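PDB 6OTU: glucose-6-phosphate isomerase from Chlamydia trachomatis D/UW-3/CX, which catalyses the reversible isomerisation of glucose-6-phosphate to fructose-6-phosphate. Local coordinates for residues A[472-475]-A[476-480]; A[387-390]-A[391-394]; A[250-253]-A[254-257]; A[128-131]-A[132-135]; A[167-170]-A[171-174]. All blocks are in the same frame, centred on the assembly; numbering follows the deposited sequence.

Interaction 1 (A[472-475]-A[476-480])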
loop_
_atom_site.group_PDB
_atom_site.type_symbol
_atom_site.label_atom_id
_atom_site.label_comp_id
_atom_site.label_asym_id
_atom_site.label_seq_id
_atom_site.Cartn_x
_atom_site.Cartn_y
_atom_site.Cartn_z
ATOM N N LEU A 472 -5.323 4.506 18.777
ATOM C CA LEU A 472 -4.558 3.723 17.812
ATOM C C LEU A 472 -3.450 4.554 17.188
ATOM O O LEU A 472 -2.330 4.068 16.991
ATOM C CB LEU A 472 -5.477 3.186 16.717
ATOM C CG LEU A 472 -5.977 1.747 16.807
ATOM C CD1 LEU A 472 -7.009 1.514 15.720
ATOM C CD2 LEU A 472 -4.827 0.756 16.681
ATOM N N LEU A 473 -3.754 5.808 16.851
ATOM C CA LEU A 473 -2.727 6.695 16.324
ATOM C C LEU A 473 -1.591 6.850 17.323
ATOM O O LEU A 473 -0.426 6.603 16.989
ATOM C CB LEU A 473 -3.332 8.051 15.972
ATOM C CG LEU A 473 -2.373 9.098 15.411
ATOM C CD1 LEU A 473 -1.986 8.718 13.994
ATOM C CD2 LEU A 473 -3.041 10.442 15.415
ATOM N N ALA A 474 -1.917 7.218 18.573
ATOM C CA ALA A 474 -0.871 7.445 19.564
ATOM C C ALA A 474 -0.099 6.161 19.850
ATOM O O ALA A 474 1.116 6.196 20.082
ATOM C CB ALA A 474 -1.471 8.015 20.865
ATOM N N PHE A 475 -0.795 5.027 19.829
ATOM C CA PHE A 475 -0.161 3.730 20.005
ATOM C C PHE A 475 1.017 3.543 19.063
ATOM O O PHE A 475 2.107 3.149 19.485
ATOM C CB PHE A 475 -1.194 2.641 19.774
ATOM C CG PHE A 475 -0.623 1.275 19.716
ATOM C CD1 PHE A 475 -0.233 0.625 20.880
ATOM C CD2 PHE A 475 -0.516 0.607 18.503
ATOM C CE1 PHE A 475 0.279 -0.672 20.835
ATOM C CE2 PHE A 475 -0.004 -0.684 18.445
ATOM C CZ PHE A 475 0.383 -1.330 19.612
ATOM N N TYR A 476 0.803 3.807 17.771
ATOM C CA TYR A 476 1.854 3.580 16.791
ATOM C C TYR A 476 2.916 4.667 16.867
ATOM O O TYR A 476 4.107 4.385 16.678
ATOM C CB TYR A 476 1.253 3.479 15.385
ATOM C CG TYR A 476 0.875 2.057 15.027
ATOM C CD1 TYR A 476 1.857 1.138 14.679
ATOM C CD2 TYR A 476 -0.457 1.616 15.083
ATOM C CE1 TYR A 476 1.531 -0.172 14.370
ATOM C CE2 TYR A 476 -0.792 0.303 14.782
ATOM C CZ TYR A 476 0.211 -0.588 14.420
ATOM O OH TYR A 476 -0.071 -1.901 14.093
ATOM N N GLU A 477 2.515 5.908 17.152
ATOM C CA GLU A 477 3.504 6.962 17.370
ATOM C C GLU A 477 4.494 6.546 18.449
ATOM O O GLU A 477 5.706 6.672 18.271
ATOM C CB GLU A 477 2.822 8.287 17.740
ATOM C CG GLU A 477 2.003 8.877 16.593
ATOM C CD GLU A 477 1.375 10.220 16.923
ATOM O OE1 GLU A 477 1.374 10.624 18.118
ATOM O OE2 GLU A 477 0.897 10.888 15.975
ATOM N N HIS A 478 3.998 5.990 19.556
ATOM C CA HIS A 478 4.899 5.606 20.637
ATOM C C HIS A 478 5.638 4.301 20.358
ATOM O O HIS A 478 6.800 4.163 20.767
ATOM C CB HIS A 478 4.118 5.539 21.946
ATOM C CG HIS A 478 3.600 6.876 22.345
ATOM N ND1 HIS A 478 4.329 8.026 22.135
ATOM C CD2 HIS A 478 2.416 7.267 22.865
ATOM C CE1 HIS A 478 3.628 9.067 22.545
ATOM N NE2 HIS A 478 2.465 8.633 22.996
ATOM N N LYS A 479 5.001 3.348 19.667
ATOM C CA LYS A 479 5.719 2.168 19.196
ATOM C C LYS A 479 6.988 2.562 18.450
ATOM O O LYS A 479 8.077 2.063 18.747
ATOM C CB LYS A 479 4.836 1.310 18.283
ATOM C CG LYS A 479 5.643 0.185 17.644
ATOM C CD LYS A 479 4.920 -0.519 16.525
ATOM C CE LYS A 479 5.673 -1.780 16.142
ATOM N NZ LYS A 479 5.198 -2.305 14.847
ATOM N N PHE A 480 6.860 3.458 17.472
ATOM C CA PHE A 480 8.017 3.820 16.658
ATOM C C PHE A 480 9.033 4.613 17.473
ATOM O O PHE A 480 10.247 4.429 17.309
ATOM C CB PHE A 480 7.551 4.597 15.426
ATOM C CG PHE A 480 6.618 3.806 14.540
ATOM C CD1 PHE A 480 6.901 2.489 14.213
ATOM C CD2 PHE A 480 5.458 4.372 14.041
ATOM C CE1 PHE A 480 6.036 1.747 13.400
ATOM C CE2 PHE A 480 4.591 3.635 13.223
ATOM C CZ PHE A 480 4.881 2.333 12.905
#
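Residues 472-475 run straight on into 476-480 as consecutive turns of helix 466-487, buried here, and Leu472, Leu473, Ala474 and Phe475 each give their carbonyl to the amide four residues on. The bond from Glu477 N to Leu473 O is 3.0 Å long and almost straight, at 170°. The aromatic contact is between sequence neighbours: Phe475 and Tyr476 form a T-shaped pair with ring centroids 5.0 Å apart and planes at 85°. Phe475 supplies the edge, its CD2 lying over one face of the tyrosine toward the rim and 3.6 Å from Tyr476 CD2. In the phosphoglucose isomerase fold this helix passes close to the middle of the subunit, where helix 313-327 receives Phe475 and helix 345-357 packs against Tyr476. One turn apart, Leu473 and Glu477 meet across their side chains, the closest atoms being Leu473 CG and Glu477 OE2 at 3.8 Å. The glutamate chain is extended beyond CG (chi2 -177°), which carries the carboxylate back along the helix toward the leucine; its OE1 pairs with Arg112. Other buried polar ends are also satisfied: His478 NE2 bonds to Asp301, while Tyr476 OH and Lys479 NZ share the carboxylate of Glu402.

Interaction 2 (A[387-390]-A[391-394]); sequences SFFQ and SLHQ
The chain turns into the short helix 389-394 here: Ser391 N bonds to Phe388 O at 2.9 Å, coming from above the carbonyl plane, and His393 N bonds to Phe389 O one full turn along. Gln390 and Gln394 then join through their side-chain amides, four residues apart. Gln390 NE2 gives a nearly straight bond (168°) to Gln394 OE1 at 3.0 Å, meeting a lone pair in the carbonyl plane, although the two amides are turned 63° from one another. A bend at chi2 (60°) folds the Gln390 amide over toward Gln394, whose own chain is extended beyond CG. Both amides have further partners. Across the dimer interface, Gln390 OE1 takes a bond from Gly496 N of the second subunit and its NE2 also reaches Gly358 O there; Gln394 NE2 bonds to the carbonyls of Asn447 and Arg449. The helix follows closely on His386, probably an active-site residue, and it lies at the interface of this dimeric isomerase. Its other flank is apolar: the methyl CD2 of Leu392 sits 3.5 Å from Phe389 CE1, and its other methyl, CD1, lies near the plane of the Phe388 ring, at the edge, 4.3 Å from Phe388 CD1. Strand 401-406 and helix 422-439 cover Phe389 and Leu392, while His393 NE2 bonds to Gln433.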
loop_
_atom_site.group_PDB
_atom_site.type_symbol
_atom_site.label_atom_id
_atom_site.label_comp_id
_atom_site.label_asym_id
_atom_site.label_seq_id
_atom_site.Cartn_x
_atom_site.Cartn_y
_atom_site.Cartn_z
ATOM N N SER A 387 -5.200 -12.432 -1.820
ATOM C CA SER A 387 -4.130 -11.906 -2.658
ATOM C C SER A 387 -2.765 -12.282 -2.097
ATOM O O SER A 387 -2.332 -13.431 -2.259
ATOM C CB SER A 387 -4.271 -10.385 -2.827
ATOM O OG SER A 387 -3.962 -9.690 -1.641
ATOM N N PHE A 388 -2.081 -11.334 -1.443
ATOM C CA PHE A 388 -0.695 -11.581 -1.058
ATOM C C PHE A 388 -0.562 -12.484 0.153
ATOM O O PHE A 388 0.558 -12.900 0.465
ATOM C CB PHE A 388 0.072 -10.269 -0.801
ATOM C CG PHE A 388 -0.548 -9.370 0.224
ATOM C CD1 PHE A 388 -0.325 -9.577 1.582
ATOM C CD2 PHE A 388 -1.312 -8.276 -0.166
ATOM C CE1 PHE A 388 -0.881 -8.729 2.530
ATOM C CE2 PHE A 388 -1.881 -7.430 0.782
ATOM C CZ PHE A 388 -1.663 -7.661 2.136
ATOM N N PHE A 389 -1.663 -12.819 0.829
ATOM C CA PHE A 389 -1.567 -13.856 1.849
ATOM C C PHE A 389 -1.084 -15.184 1.277
ATOM O O PHE A 389 -0.490 -15.974 2.017
ATOM C CB PHE A 389 -2.904 -14.033 2.561
ATOM C CG PHE A 389 -2.984 -13.279 3.856
ATOM C CD1 PHE A 389 -2.309 -12.073 3.999
ATOM C CD2 PHE A 389 -3.724 -13.766 4.928
ATOM C CE1 PHE A 389 -2.368 -11.371 5.191
ATOM C CE2 PHE A 389 -3.795 -13.071 6.117
ATOM C CZ PHE A 389 -3.109 -11.871 6.254
ATOM N N GLN A 390 -1.295 -15.438 -0.022
ATOM C CA GLN A 390 -0.640 -16.576 -0.664
ATOM C C GLN A 390 0.840 -16.660 -0.289
ATOM O O GLN A 390 1.341 -17.738 0.053
ATOM C CB GLN A 390 -0.777 -16.484 -2.185
ATOM C CG GLN A 390 0.105 -17.489 -2.928
ATOM C CD GLN A 390 -0.219 -18.932 -2.555
ATOM O OE1 GLN A 390 -1.387 -19.313 -2.490
ATOM N NE2 GLN A 390 0.807 -19.734 -2.306
ATOM N N SER A 391 1.555 -15.523 -0.335
ATOM C CA SER A 391 2.993 -15.535 -0.049
ATOM C C SER A 391 3.292 -15.670 1.447
ATOM O O SER A 391 4.299 -16.282 1.826
ATOM C CB SER A 391 3.654 -14.269 -0.610
ATOM O OG SER A 391 5.056 -14.389 -0.536
ATOM N N LEU A 392 2.447 -15.113 2.311
ATOM C CA LEU A 392 2.648 -15.316 3.742
ATOM C C LEU A 392 2.531 -16.795 4.102
ATOM O O LEU A 392 3.337 -17.310 4.882
ATOM C CB LEU A 392 1.652 -14.469 4.540
ATOM C CG LEU A 392 2.038 -13.008 4.869
ATOM C CD1 LEU A 392 2.366 -12.186 3.668
ATOM C CD2 LEU A 392 0.936 -12.312 5.645
ATOM N N HIS A 393 1.564 -17.507 3.496
ATOM C CA HIS A 393 1.320 -18.914 3.815
ATOM C C HIS A 393 2.317 -19.861 3.143
ATOM O O HIS A 393 2.614 -20.923 3.702
ATOM C CB HIS A 393 -0.113 -19.327 3.416
ATOM C CG HIS A 393 -1.171 -18.866 4.375
ATOM N ND1 HIS A 393 -1.219 -19.280 5.690
ATOM C CD2 HIS A 393 -2.214 -18.019 4.211
ATOM C CE1 HIS A 393 -2.236 -18.696 6.298
ATOM N NE2 HIS A 393 -2.851 -17.918 5.426
ATOM N N GLN A 394 2.843 -19.513 1.954
ATOM C CA GLN A 394 3.574 -20.486 1.145
ATOM C C GLN A 394 4.759 -19.917 0.381
ATOM O O GLN A 394 5.424 -20.675 -0.332
ATOM C CB GLN A 394 2.634 -21.182 0.139
ATOM C CG GLN A 394 1.712 -22.233 0.745
ATOM C CD GLN A 394 1.076 -23.103 -0.322
ATOM O OE1 GLN A 394 0.706 -22.613 -1.387
ATOM N NE2 GLN A 394 0.958 -24.403 -0.049
#

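Interaction 3 (A[250-253]-A[254-257])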
loop_
_atom_site.group_PDB
_atom_site.type_symbol
_atom_site.label_atom_id
_atom_site.label_comp_id
_atom_site.label_asym_id
_atom_site.label_seq_id
_atom_site.Cartn_x
_atom_site.Cartn_y
_atom_site.Cartn_z
ATOM N N MET A 250 3.698 31.647 5.513
ATOM C CA MET A 250 2.274 31.459 5.268
ATOM C C MET A 250 1.401 32.022 6.386
ATOM O O MET A 250 0.186 32.162 6.193
ATOM C CB MET A 250 1.987 29.960 5.088
ATOM C CG MET A 250 0.781 29.604 4.241
ATOM S SD MET A 250 0.668 27.813 3.957
ATOM C CE MET A 250 1.786 27.676 2.573
ATOM N N ASP A 251 1.997 32.349 7.535
ATOM C CA ASP A 251 1.288 32.822 8.715
ATOM C C ASP A 251 0.827 34.257 8.474
ATOM O O ASP A 251 1.413 35.210 8.999
ATOM C CB ASP A 251 2.213 32.690 9.928
ATOM C CG ASP A 251 1.534 33.007 11.233
ATOM O OD1 ASP A 251 0.288 33.026 11.281
ATOM O OD2 ASP A 251 2.268 33.237 12.221
ATOM N N ASP A 252 -0.236 34.413 7.680
ATOM C CA ASP A 252 -0.530 35.679 7.001
ATOM C C ASP A 252 -2.044 35.881 6.968
ATOM O O ASP A 252 -2.723 35.362 6.076
ATOM C CB ASP A 252 0.067 35.641 5.596
ATOM C CG ASP A 252 0.067 36.985 4.912
ATOM O OD1 ASP A 252 -0.533 37.956 5.437
ATOM O OD2 ASP A 252 0.686 37.060 3.830
ATOM N N LYS A 253 -2.572 36.645 7.927
ATOM C CA LYS A 253 -4.026 36.795 8.020
ATOM C C LYS A 253 -4.603 37.708 6.938
ATOM O O LYS A 253 -5.827 37.755 6.773
ATOM C CB LYS A 253 -4.419 37.314 9.400
ATOM C CG LYS A 253 -4.538 36.221 10.444
ATOM C CD LYS A 253 -5.875 35.484 10.328
ATOM C CE LYS A 253 -6.854 35.976 11.380
ATOM N NZ LYS A 253 -6.239 35.884 12.738
ATOM N N SER A 254 -3.758 38.422 6.200
ATOM C CA SER A 254 -4.205 39.211 5.062
ATOM C C SER A 254 -4.358 38.379 3.797
ATOM O O SER A 254 -4.935 38.860 2.816
ATOM C CB SER A 254 -3.231 40.372 4.804
ATOM O OG SER A 254 -2.226 39.997 3.872
ATOM N N ARG A 255 -3.863 37.146 3.792
ATOM C CA ARG A 255 -3.989 36.275 2.644
ATOM C C ARG A 255 -4.972 35.131 2.885
ATOM O O ARG A 255 -5.413 34.494 1.921
ATOM C CB ARG A 255 -2.593 35.742 2.264
ATOM C CG ARG A 255 -2.515 34.855 1.024
ATOM C CD ARG A 255 -1.088 34.339 0.772
ATOM N NE ARG A 255 -1.062 33.350 -0.305
ATOM C CZ ARG A 255 -0.970 33.656 -1.597
ATOM N NH1 ARG A 255 -0.889 34.926 -1.983
ATOM N NH2 ARG A 255 -0.966 32.690 -2.508
ATOM N N TYR A 256 -5.372 34.891 4.137
ATOM C CA TYR A 256 -6.254 33.785 4.485
ATOM C C TYR A 256 -7.417 34.257 5.353
ATOM O O TYR A 256 -7.268 35.149 6.199
ATOM C CB TYR A 256 -5.474 32.684 5.202
ATOM C CG TYR A 256 -4.375 32.105 4.335
ATOM C CD1 TYR A 256 -4.658 31.125 3.386
ATOM C CD2 TYR A 256 -3.061 32.551 4.453
ATOM C CE1 TYR A 256 -3.671 30.605 2.587
ATOM C CE2 TYR A 256 -2.065 32.032 3.657
ATOM C CZ TYR A 256 -2.374 31.061 2.723
ATOM O OH TYR A 256 -1.386 30.538 1.925
ATOM N N LEU A 257 -8.582 33.647 5.125
ATOM C CA LEU A 257 -9.746 33.900 5.968
ATOM C C LEU A 257 -9.432 33.636 7.436
ATOM O O LEU A 257 -9.888 34.365 8.323
ATOM C CB LEU A 257 -10.922 33.035 5.497
ATOM C CG LEU A 257 -12.065 32.825 6.498
ATOM C CD1 LEU A 257 -12.986 34.042 6.587
ATOM C CD2 LEU A 257 -12.854 31.561 6.162
#
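This is a beta-turn contact in the loop between strands 240-245 and 258-262, beginning at Asp252, whose carboxylate and carbonyl both reach forward to residues 254-256. Ser254 OG donates to Asp252 OD1 at 3.1 Å, approaching on the syn side but 33° out of the carboxylate plane. The same oxygen takes a weak bond from Ser254 N, so the side chain of Asp252 holds the start of the turn in the manner of an Asx turn. Its carbonyl works separately: Arg255 N bonds to Asp252 O at 3.1 Å and from well above the carbonyl plane, while Tyr256 N adds a weak bond. The loop connects the last two neighbouring strands at one border of the five-stranded parallel sheet. Beneath the turn the Tyr256 ring swings back toward Met250, its CG beside the backbone N (chi1 -61°). Asp252 O lies at the ring's edge, 3.3 Å from Tyr256 CD2, and Met250 CG is 3.8 Å from Tyr256 CE2. Arg255 CG rests over one face of that ring, offset toward the rim. Tyr256 OH has a weak bond to Glu222, and strand 240-245 packs against both Met250 and Tyr256; the methionine also touches Ser210, a residue of the substrate pocket.

Interaction 4 (A[128-131]-A[132-135])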
loop_
_atom_site.group_PDB
_atom_site.type_symbol
_atom_site.label_atom_id
_atom_site.label_comp_id
_atom_site.label_asym_id
_atom_site.label_seq_id
_atom_site.Cartn_x
_atom_site.Cartn_y
_atom_site.Cartn_z
ATOM N N ALA A 128 1.328 23.017 25.132
ATOM C CA ALA A 128 0.023 22.569 25.599
ATOM C C ALA A 128 -0.957 23.735 25.677
ATOM O O ALA A 128 -2.112 23.607 25.254
ATOM C CB ALA A 128 0.140 21.868 26.955
ATOM N N ARG A 129 -0.523 24.886 26.195
ATOM C CA ARG A 129 -1.499 25.957 26.301
ATOM C C ARG A 129 -1.792 26.580 24.948
ATOM O O ARG A 129 -2.928 26.993 24.703
ATOM C CB ARG A 129 -1.076 27.044 27.290
ATOM C CG ARG A 129 -2.344 27.710 27.809
ATOM C CD ARG A 129 -2.220 29.118 28.341
ATOM N NE ARG A 129 -0.926 29.393 28.930
ATOM C CZ ARG A 129 -0.015 30.165 28.363
ATOM N NH1 ARG A 129 1.133 30.374 28.978
ATOM N NH2 ARG A 129 -0.254 30.731 27.187
ATOM N N HIS A 130 -0.816 26.622 24.045
ATOM C CA HIS A 130 -1.117 27.143 22.716
ATOM C C HIS A 130 -2.049 26.212 21.951
ATOM O O HIS A 130 -2.933 26.676 21.221
ATOM C CB HIS A 130 0.171 27.398 21.954
ATOM C CG HIS A 130 0.958 28.536 22.510
ATOM N ND1 HIS A 130 2.331 28.511 22.623
ATOM C CD2 HIS A 130 0.557 29.722 23.023
ATOM C CE1 HIS A 130 2.744 29.640 23.169
ATOM N NE2 HIS A 130 1.686 30.392 23.419
ATOM N N SER A 131 -1.893 24.898 22.135
ATOM C CA SER A 131 -2.836 23.956 21.538
ATOM C C SER A 131 -4.247 24.189 22.061
ATOM O O SER A 131 -5.214 24.163 21.291
ATOM C CB SER A 131 -2.397 22.512 21.811
ATOM O OG SER A 131 -1.126 22.254 21.238
ATOM N N LYS A 132 -4.385 24.428 23.365
ATOM C CA LYS A 132 -5.706 24.721 23.914
ATOM C C LYS A 132 -6.259 26.020 23.344
ATOM O O LYS A 132 -7.439 26.097 22.979
ATOM C CB LYS A 132 -5.645 24.775 25.438
ATOM C CG LYS A 132 -6.993 25.032 26.056
ATOM C CD LYS A 132 -7.007 24.765 27.545
ATOM C CE LYS A 132 -8.442 24.732 28.063
ATOM N NZ LYS A 132 -8.549 24.594 29.559
ATOM N N GLU A 133 -5.416 27.048 23.233
ATOM C CA GLU A 133 -5.856 28.292 22.617
ATOM C C GLU A 133 -6.248 28.091 21.157
ATOM O O GLU A 133 -7.194 28.725 20.678
ATOM C CB GLU A 133 -4.770 29.358 22.731
ATOM C CG GLU A 133 -4.403 29.739 24.149
ATOM C CD GLU A 133 -3.128 30.559 24.207
ATOM O OE1 GLU A 133 -2.508 30.625 25.290
ATOM O OE2 GLU A 133 -2.750 31.138 23.167
ATOM N N GLU A 134 -5.521 27.232 20.428
ATOM C CA GLU A 134 -5.876 26.964 19.033
ATOM C C GLU A 134 -7.216 26.248 18.933
ATOM O O GLU A 134 -8.050 26.593 18.089
ATOM C CB GLU A 134 -4.787 26.129 18.347
ATOM C CG GLU A 134 -3.492 26.892 18.074
ATOM C CD GLU A 134 -3.698 28.134 17.211
ATOM O OE1 GLU A 134 -4.233 28.004 16.092
ATOM O OE2 GLU A 134 -3.317 29.244 17.650
ATOM N N ALA A 135 -7.428 25.238 19.785
ATOM C CA ALA A 135 -8.660 24.454 19.752
ATOM C C ALA A 135 -9.890 25.315 20.039
ATOM O O ALA A 135 -10.930 25.153 19.392
ATOM C CB ALA A 135 -8.564 23.309 20.754
#
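Lys132 opens the second segment with a bond from its N to Ala128 O at 3.1 Å, a regular helical turn. Its side chain leaves the preceding turn in an extended line, with CB still 3.6 Å from Arg129 O. Glu133 comes next and carries the main side-chain interaction. While its N bonds to Arg129 O, its OE1 forms a salt bridge with Arg129 NH2 at 2.9 Å, the familiar pairing of opposite charges at positions i and i+4 on the outside of a helix. The bridge is flat: guanidinium and carboxylate planes differ by only 14°, and the oxygen lies in the guanidinium plane, at its edge. Only NH2 makes the bond, approaching OE1 nearly along the C-O axis. A bend at chi3 (-31°) in Arg129 turns the guanidinium toward the glutamate, and CD comes to 3.4 Å from Glu133 OE1. The other carboxylate oxygen, OE2, faces the edge of the His130 ring, 3.6 Å from His130 CD2, with the ring set almost perpendicular to the carboxylate. Glu134 follows, its N bonded to His130 O at 2.8 Å; its carboxylate turns away to Arg137 and to the backbone N of His261. Ala135 closes the segment through a bond from its N to Ser131 O, and Ser131 OG reaches back to Ile127 O. The long helix 122-148 thus keeps the Arg129-Glu133 pair on its outer flank, while Ser131 and Glu134 pack on Trp263, just past strand 258-262, and Lys132 and Ala135 on Trp114.

Interaction 5 (A[167-170]-A[171-174]); sequences MYFA and MQGS
Tyr168 and Gln172, one turn apart, bring their ends together with ring and amide planes 71° apart. Gln172 NE2 donates to Tyr168 OH at 3.1 Å; the bond is bent to 140°, and the hydroxyl stands 24° out of the amide plane. The glutamine chain is extended beyond CG, long enough to span the turn to the phenol oxygen. Its amide also lies alongside Phe169, pointing the same way but with its plane steeply inclined to the ring, and OE1 stays 3.8 Å from Phe169 CD1. A water molecule joins the two residues, 2.8 Å from both Gln172 OE1 and Phe169 O. Here, near the C-terminal part of helix 162-172, the connecting helix of a beta-alpha-beta unit between strands 151-155 and 180-184, Phe169 O takes two waters, the second bridging it to Gly173 N. Backbone bonding weakens here, as Gln172 N makes only a weak bond to Tyr168 O. On another side of the helix Met171 runs extended back toward Met167, with Met171 CE 4.4 Å from Met167 CB. Both methionines pack on Ala469 of helix 466-487 and Phe293 of helix 287-303, whereas Tyr168 meets the ring of Phe285.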
loop_
_atom_site.group_PDB
_atom_site.type_symbol
_atom_site.label_atom_id
_atom_site.label_comp_id
_atom_site.label_asym_id
_atom_site.label_seq_id
_atom_site.Cartn_x
_atom_site.Cartn_y
_atom_site.Cartn_z
ATOM N N MET A 167 -7.195 9.465 9.542
ATOM C CA MET A 167 -8.115 9.669 10.653
ATOM C C MET A 167 -9.513 10.022 10.155
ATOM O O MET A 167 -10.506 9.590 10.743
ATOM C CB MET A 167 -7.569 10.753 11.600
ATOM C CG MET A 167 -6.356 10.307 12.456
ATOM S SD MET A 167 -6.579 8.749 13.395
ATOM C CE MET A 167 -5.751 7.569 12.312
ATOM N N TYR A 168 -9.606 10.793 9.069
ATOM C CA TYR A 168 -10.908 11.164 8.532
ATOM C C TYR A 168 -11.699 9.923 8.108
ATOM O O TYR A 168 -12.871 9.762 8.475
ATOM C CB TYR A 168 -10.742 12.147 7.360
ATOM C CG TYR A 168 -12.015 12.263 6.557
ATOM C CD1 TYR A 168 -13.082 13.014 7.024
ATOM C CD2 TYR A 168 -12.178 11.565 5.372
ATOM C CE1 TYR A 168 -14.267 13.085 6.318
ATOM C CE2 TYR A 168 -13.355 11.628 4.660
ATOM C CZ TYR A 168 -14.404 12.384 5.136
ATOM O OH TYR A 168 -15.590 12.450 4.418
ATOM N N PHE A 169 -11.071 9.020 7.345
ATOM C CA PHE A 169 -11.777 7.798 6.968
ATOM C C PHE A 169 -12.002 6.874 8.161
ATOM O O PHE A 169 -12.966 6.101 8.164
ATOM C CB PHE A 169 -11.034 7.070 5.848
ATOM C CG PHE A 169 -11.132 7.774 4.528
ATOM C CD1 PHE A 169 -12.214 7.556 3.687
ATOM C CD2 PHE A 169 -10.169 8.701 4.147
ATOM C CE1 PHE A 169 -12.309 8.232 2.478
ATOM C CE2 PHE A 169 -10.266 9.374 2.936
ATOM C CZ PHE A 169 -11.327 9.143 2.108
ATOM N N ALA A 170 -11.150 6.942 9.185
ATOM C CA ALA A 170 -11.377 6.095 10.355
ATOM C C ALA A 170 -12.663 6.484 11.067
ATOM O O ALA A 170 -13.397 5.621 11.564
ATOM C CB ALA A 170 -10.199 6.190 11.321
ATOM N N MET A 171 -12.946 7.777 11.122
ATOM C CA MET A 171 -14.081 8.286 11.868
ATOM C C MET A 171 -15.338 8.415 11.030
ATOM O O MET A 171 -16.424 8.594 11.603
ATOM C CB MET A 171 -13.746 9.657 12.455
ATOM C CG MET A 171 -12.674 9.622 13.488
ATOM S SD MET A 171 -12.265 11.291 14.039
ATOM C CE MET A 171 -10.646 10.926 14.700
ATOM N N GLN A 172 -15.203 8.366 9.699
ATOM C CA GLN A 172 -16.340 8.557 8.805
ATOM C C GLN A 172 -17.519 7.647 9.158
ATOM O O GLN A 172 -18.674 8.056 9.031
ATOM C CB GLN A 172 -15.875 8.317 7.374
ATOM C CG GLN A 172 -16.761 8.847 6.286
ATOM C CD GLN A 172 -16.223 8.461 4.907
ATOM O OE1 GLN A 172 -15.880 7.298 4.661
ATOM N NE2 GLN A 172 -16.136 9.437 4.008
ATOM N N GLY A 173 -17.250 6.424 9.632
ATOM C CA GLY A 173 -18.319 5.484 9.917
ATOM C C GLY A 173 -19.038 5.718 11.227
ATOM O O GLY A 173 -20.142 5.194 11.418
ATOM N N SER A 174 -18.447 6.501 12.126
ATOM C CA SER A 174 -19.013 6.745 13.444
ATOM C C SER A 174 -19.750 8.070 13.554
ATOM O O SER A 174 -20.662 8.178 14.372
ATOM C CB SER A 174 -17.914 6.714 14.516
ATOM O OG SER A 174 -16.933 5.745 14.234
HETATM O O HOH W 1 -14.980 4.697 8.861
HETATM O O HOH W 2 -14.259 5.362 5.787
#

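Interactions 1 and 5 meet directly in the subunit core: Leu473 CB of the first lies 4.2 Å from Met167 SD of the second, so helix 162-172 packs against helix 466-487. Interactions 3 and 4 lie on the same side of the subunit, with nearest atoms about 8 Å apart, and His261 connects them, bonding to Asp251 in one and Glu134 in the other. Interaction 2 stands on the opposite side, its centre 51 Å from that of interaction 3. Three contacts lie near bound glucose-6-phosphate, though not all near the same molecule: the side chains of Met250, Gln390 and Glu477 are about 7, 8 and 10 Å from one. Interactions 4 and 5 lie away from the active site.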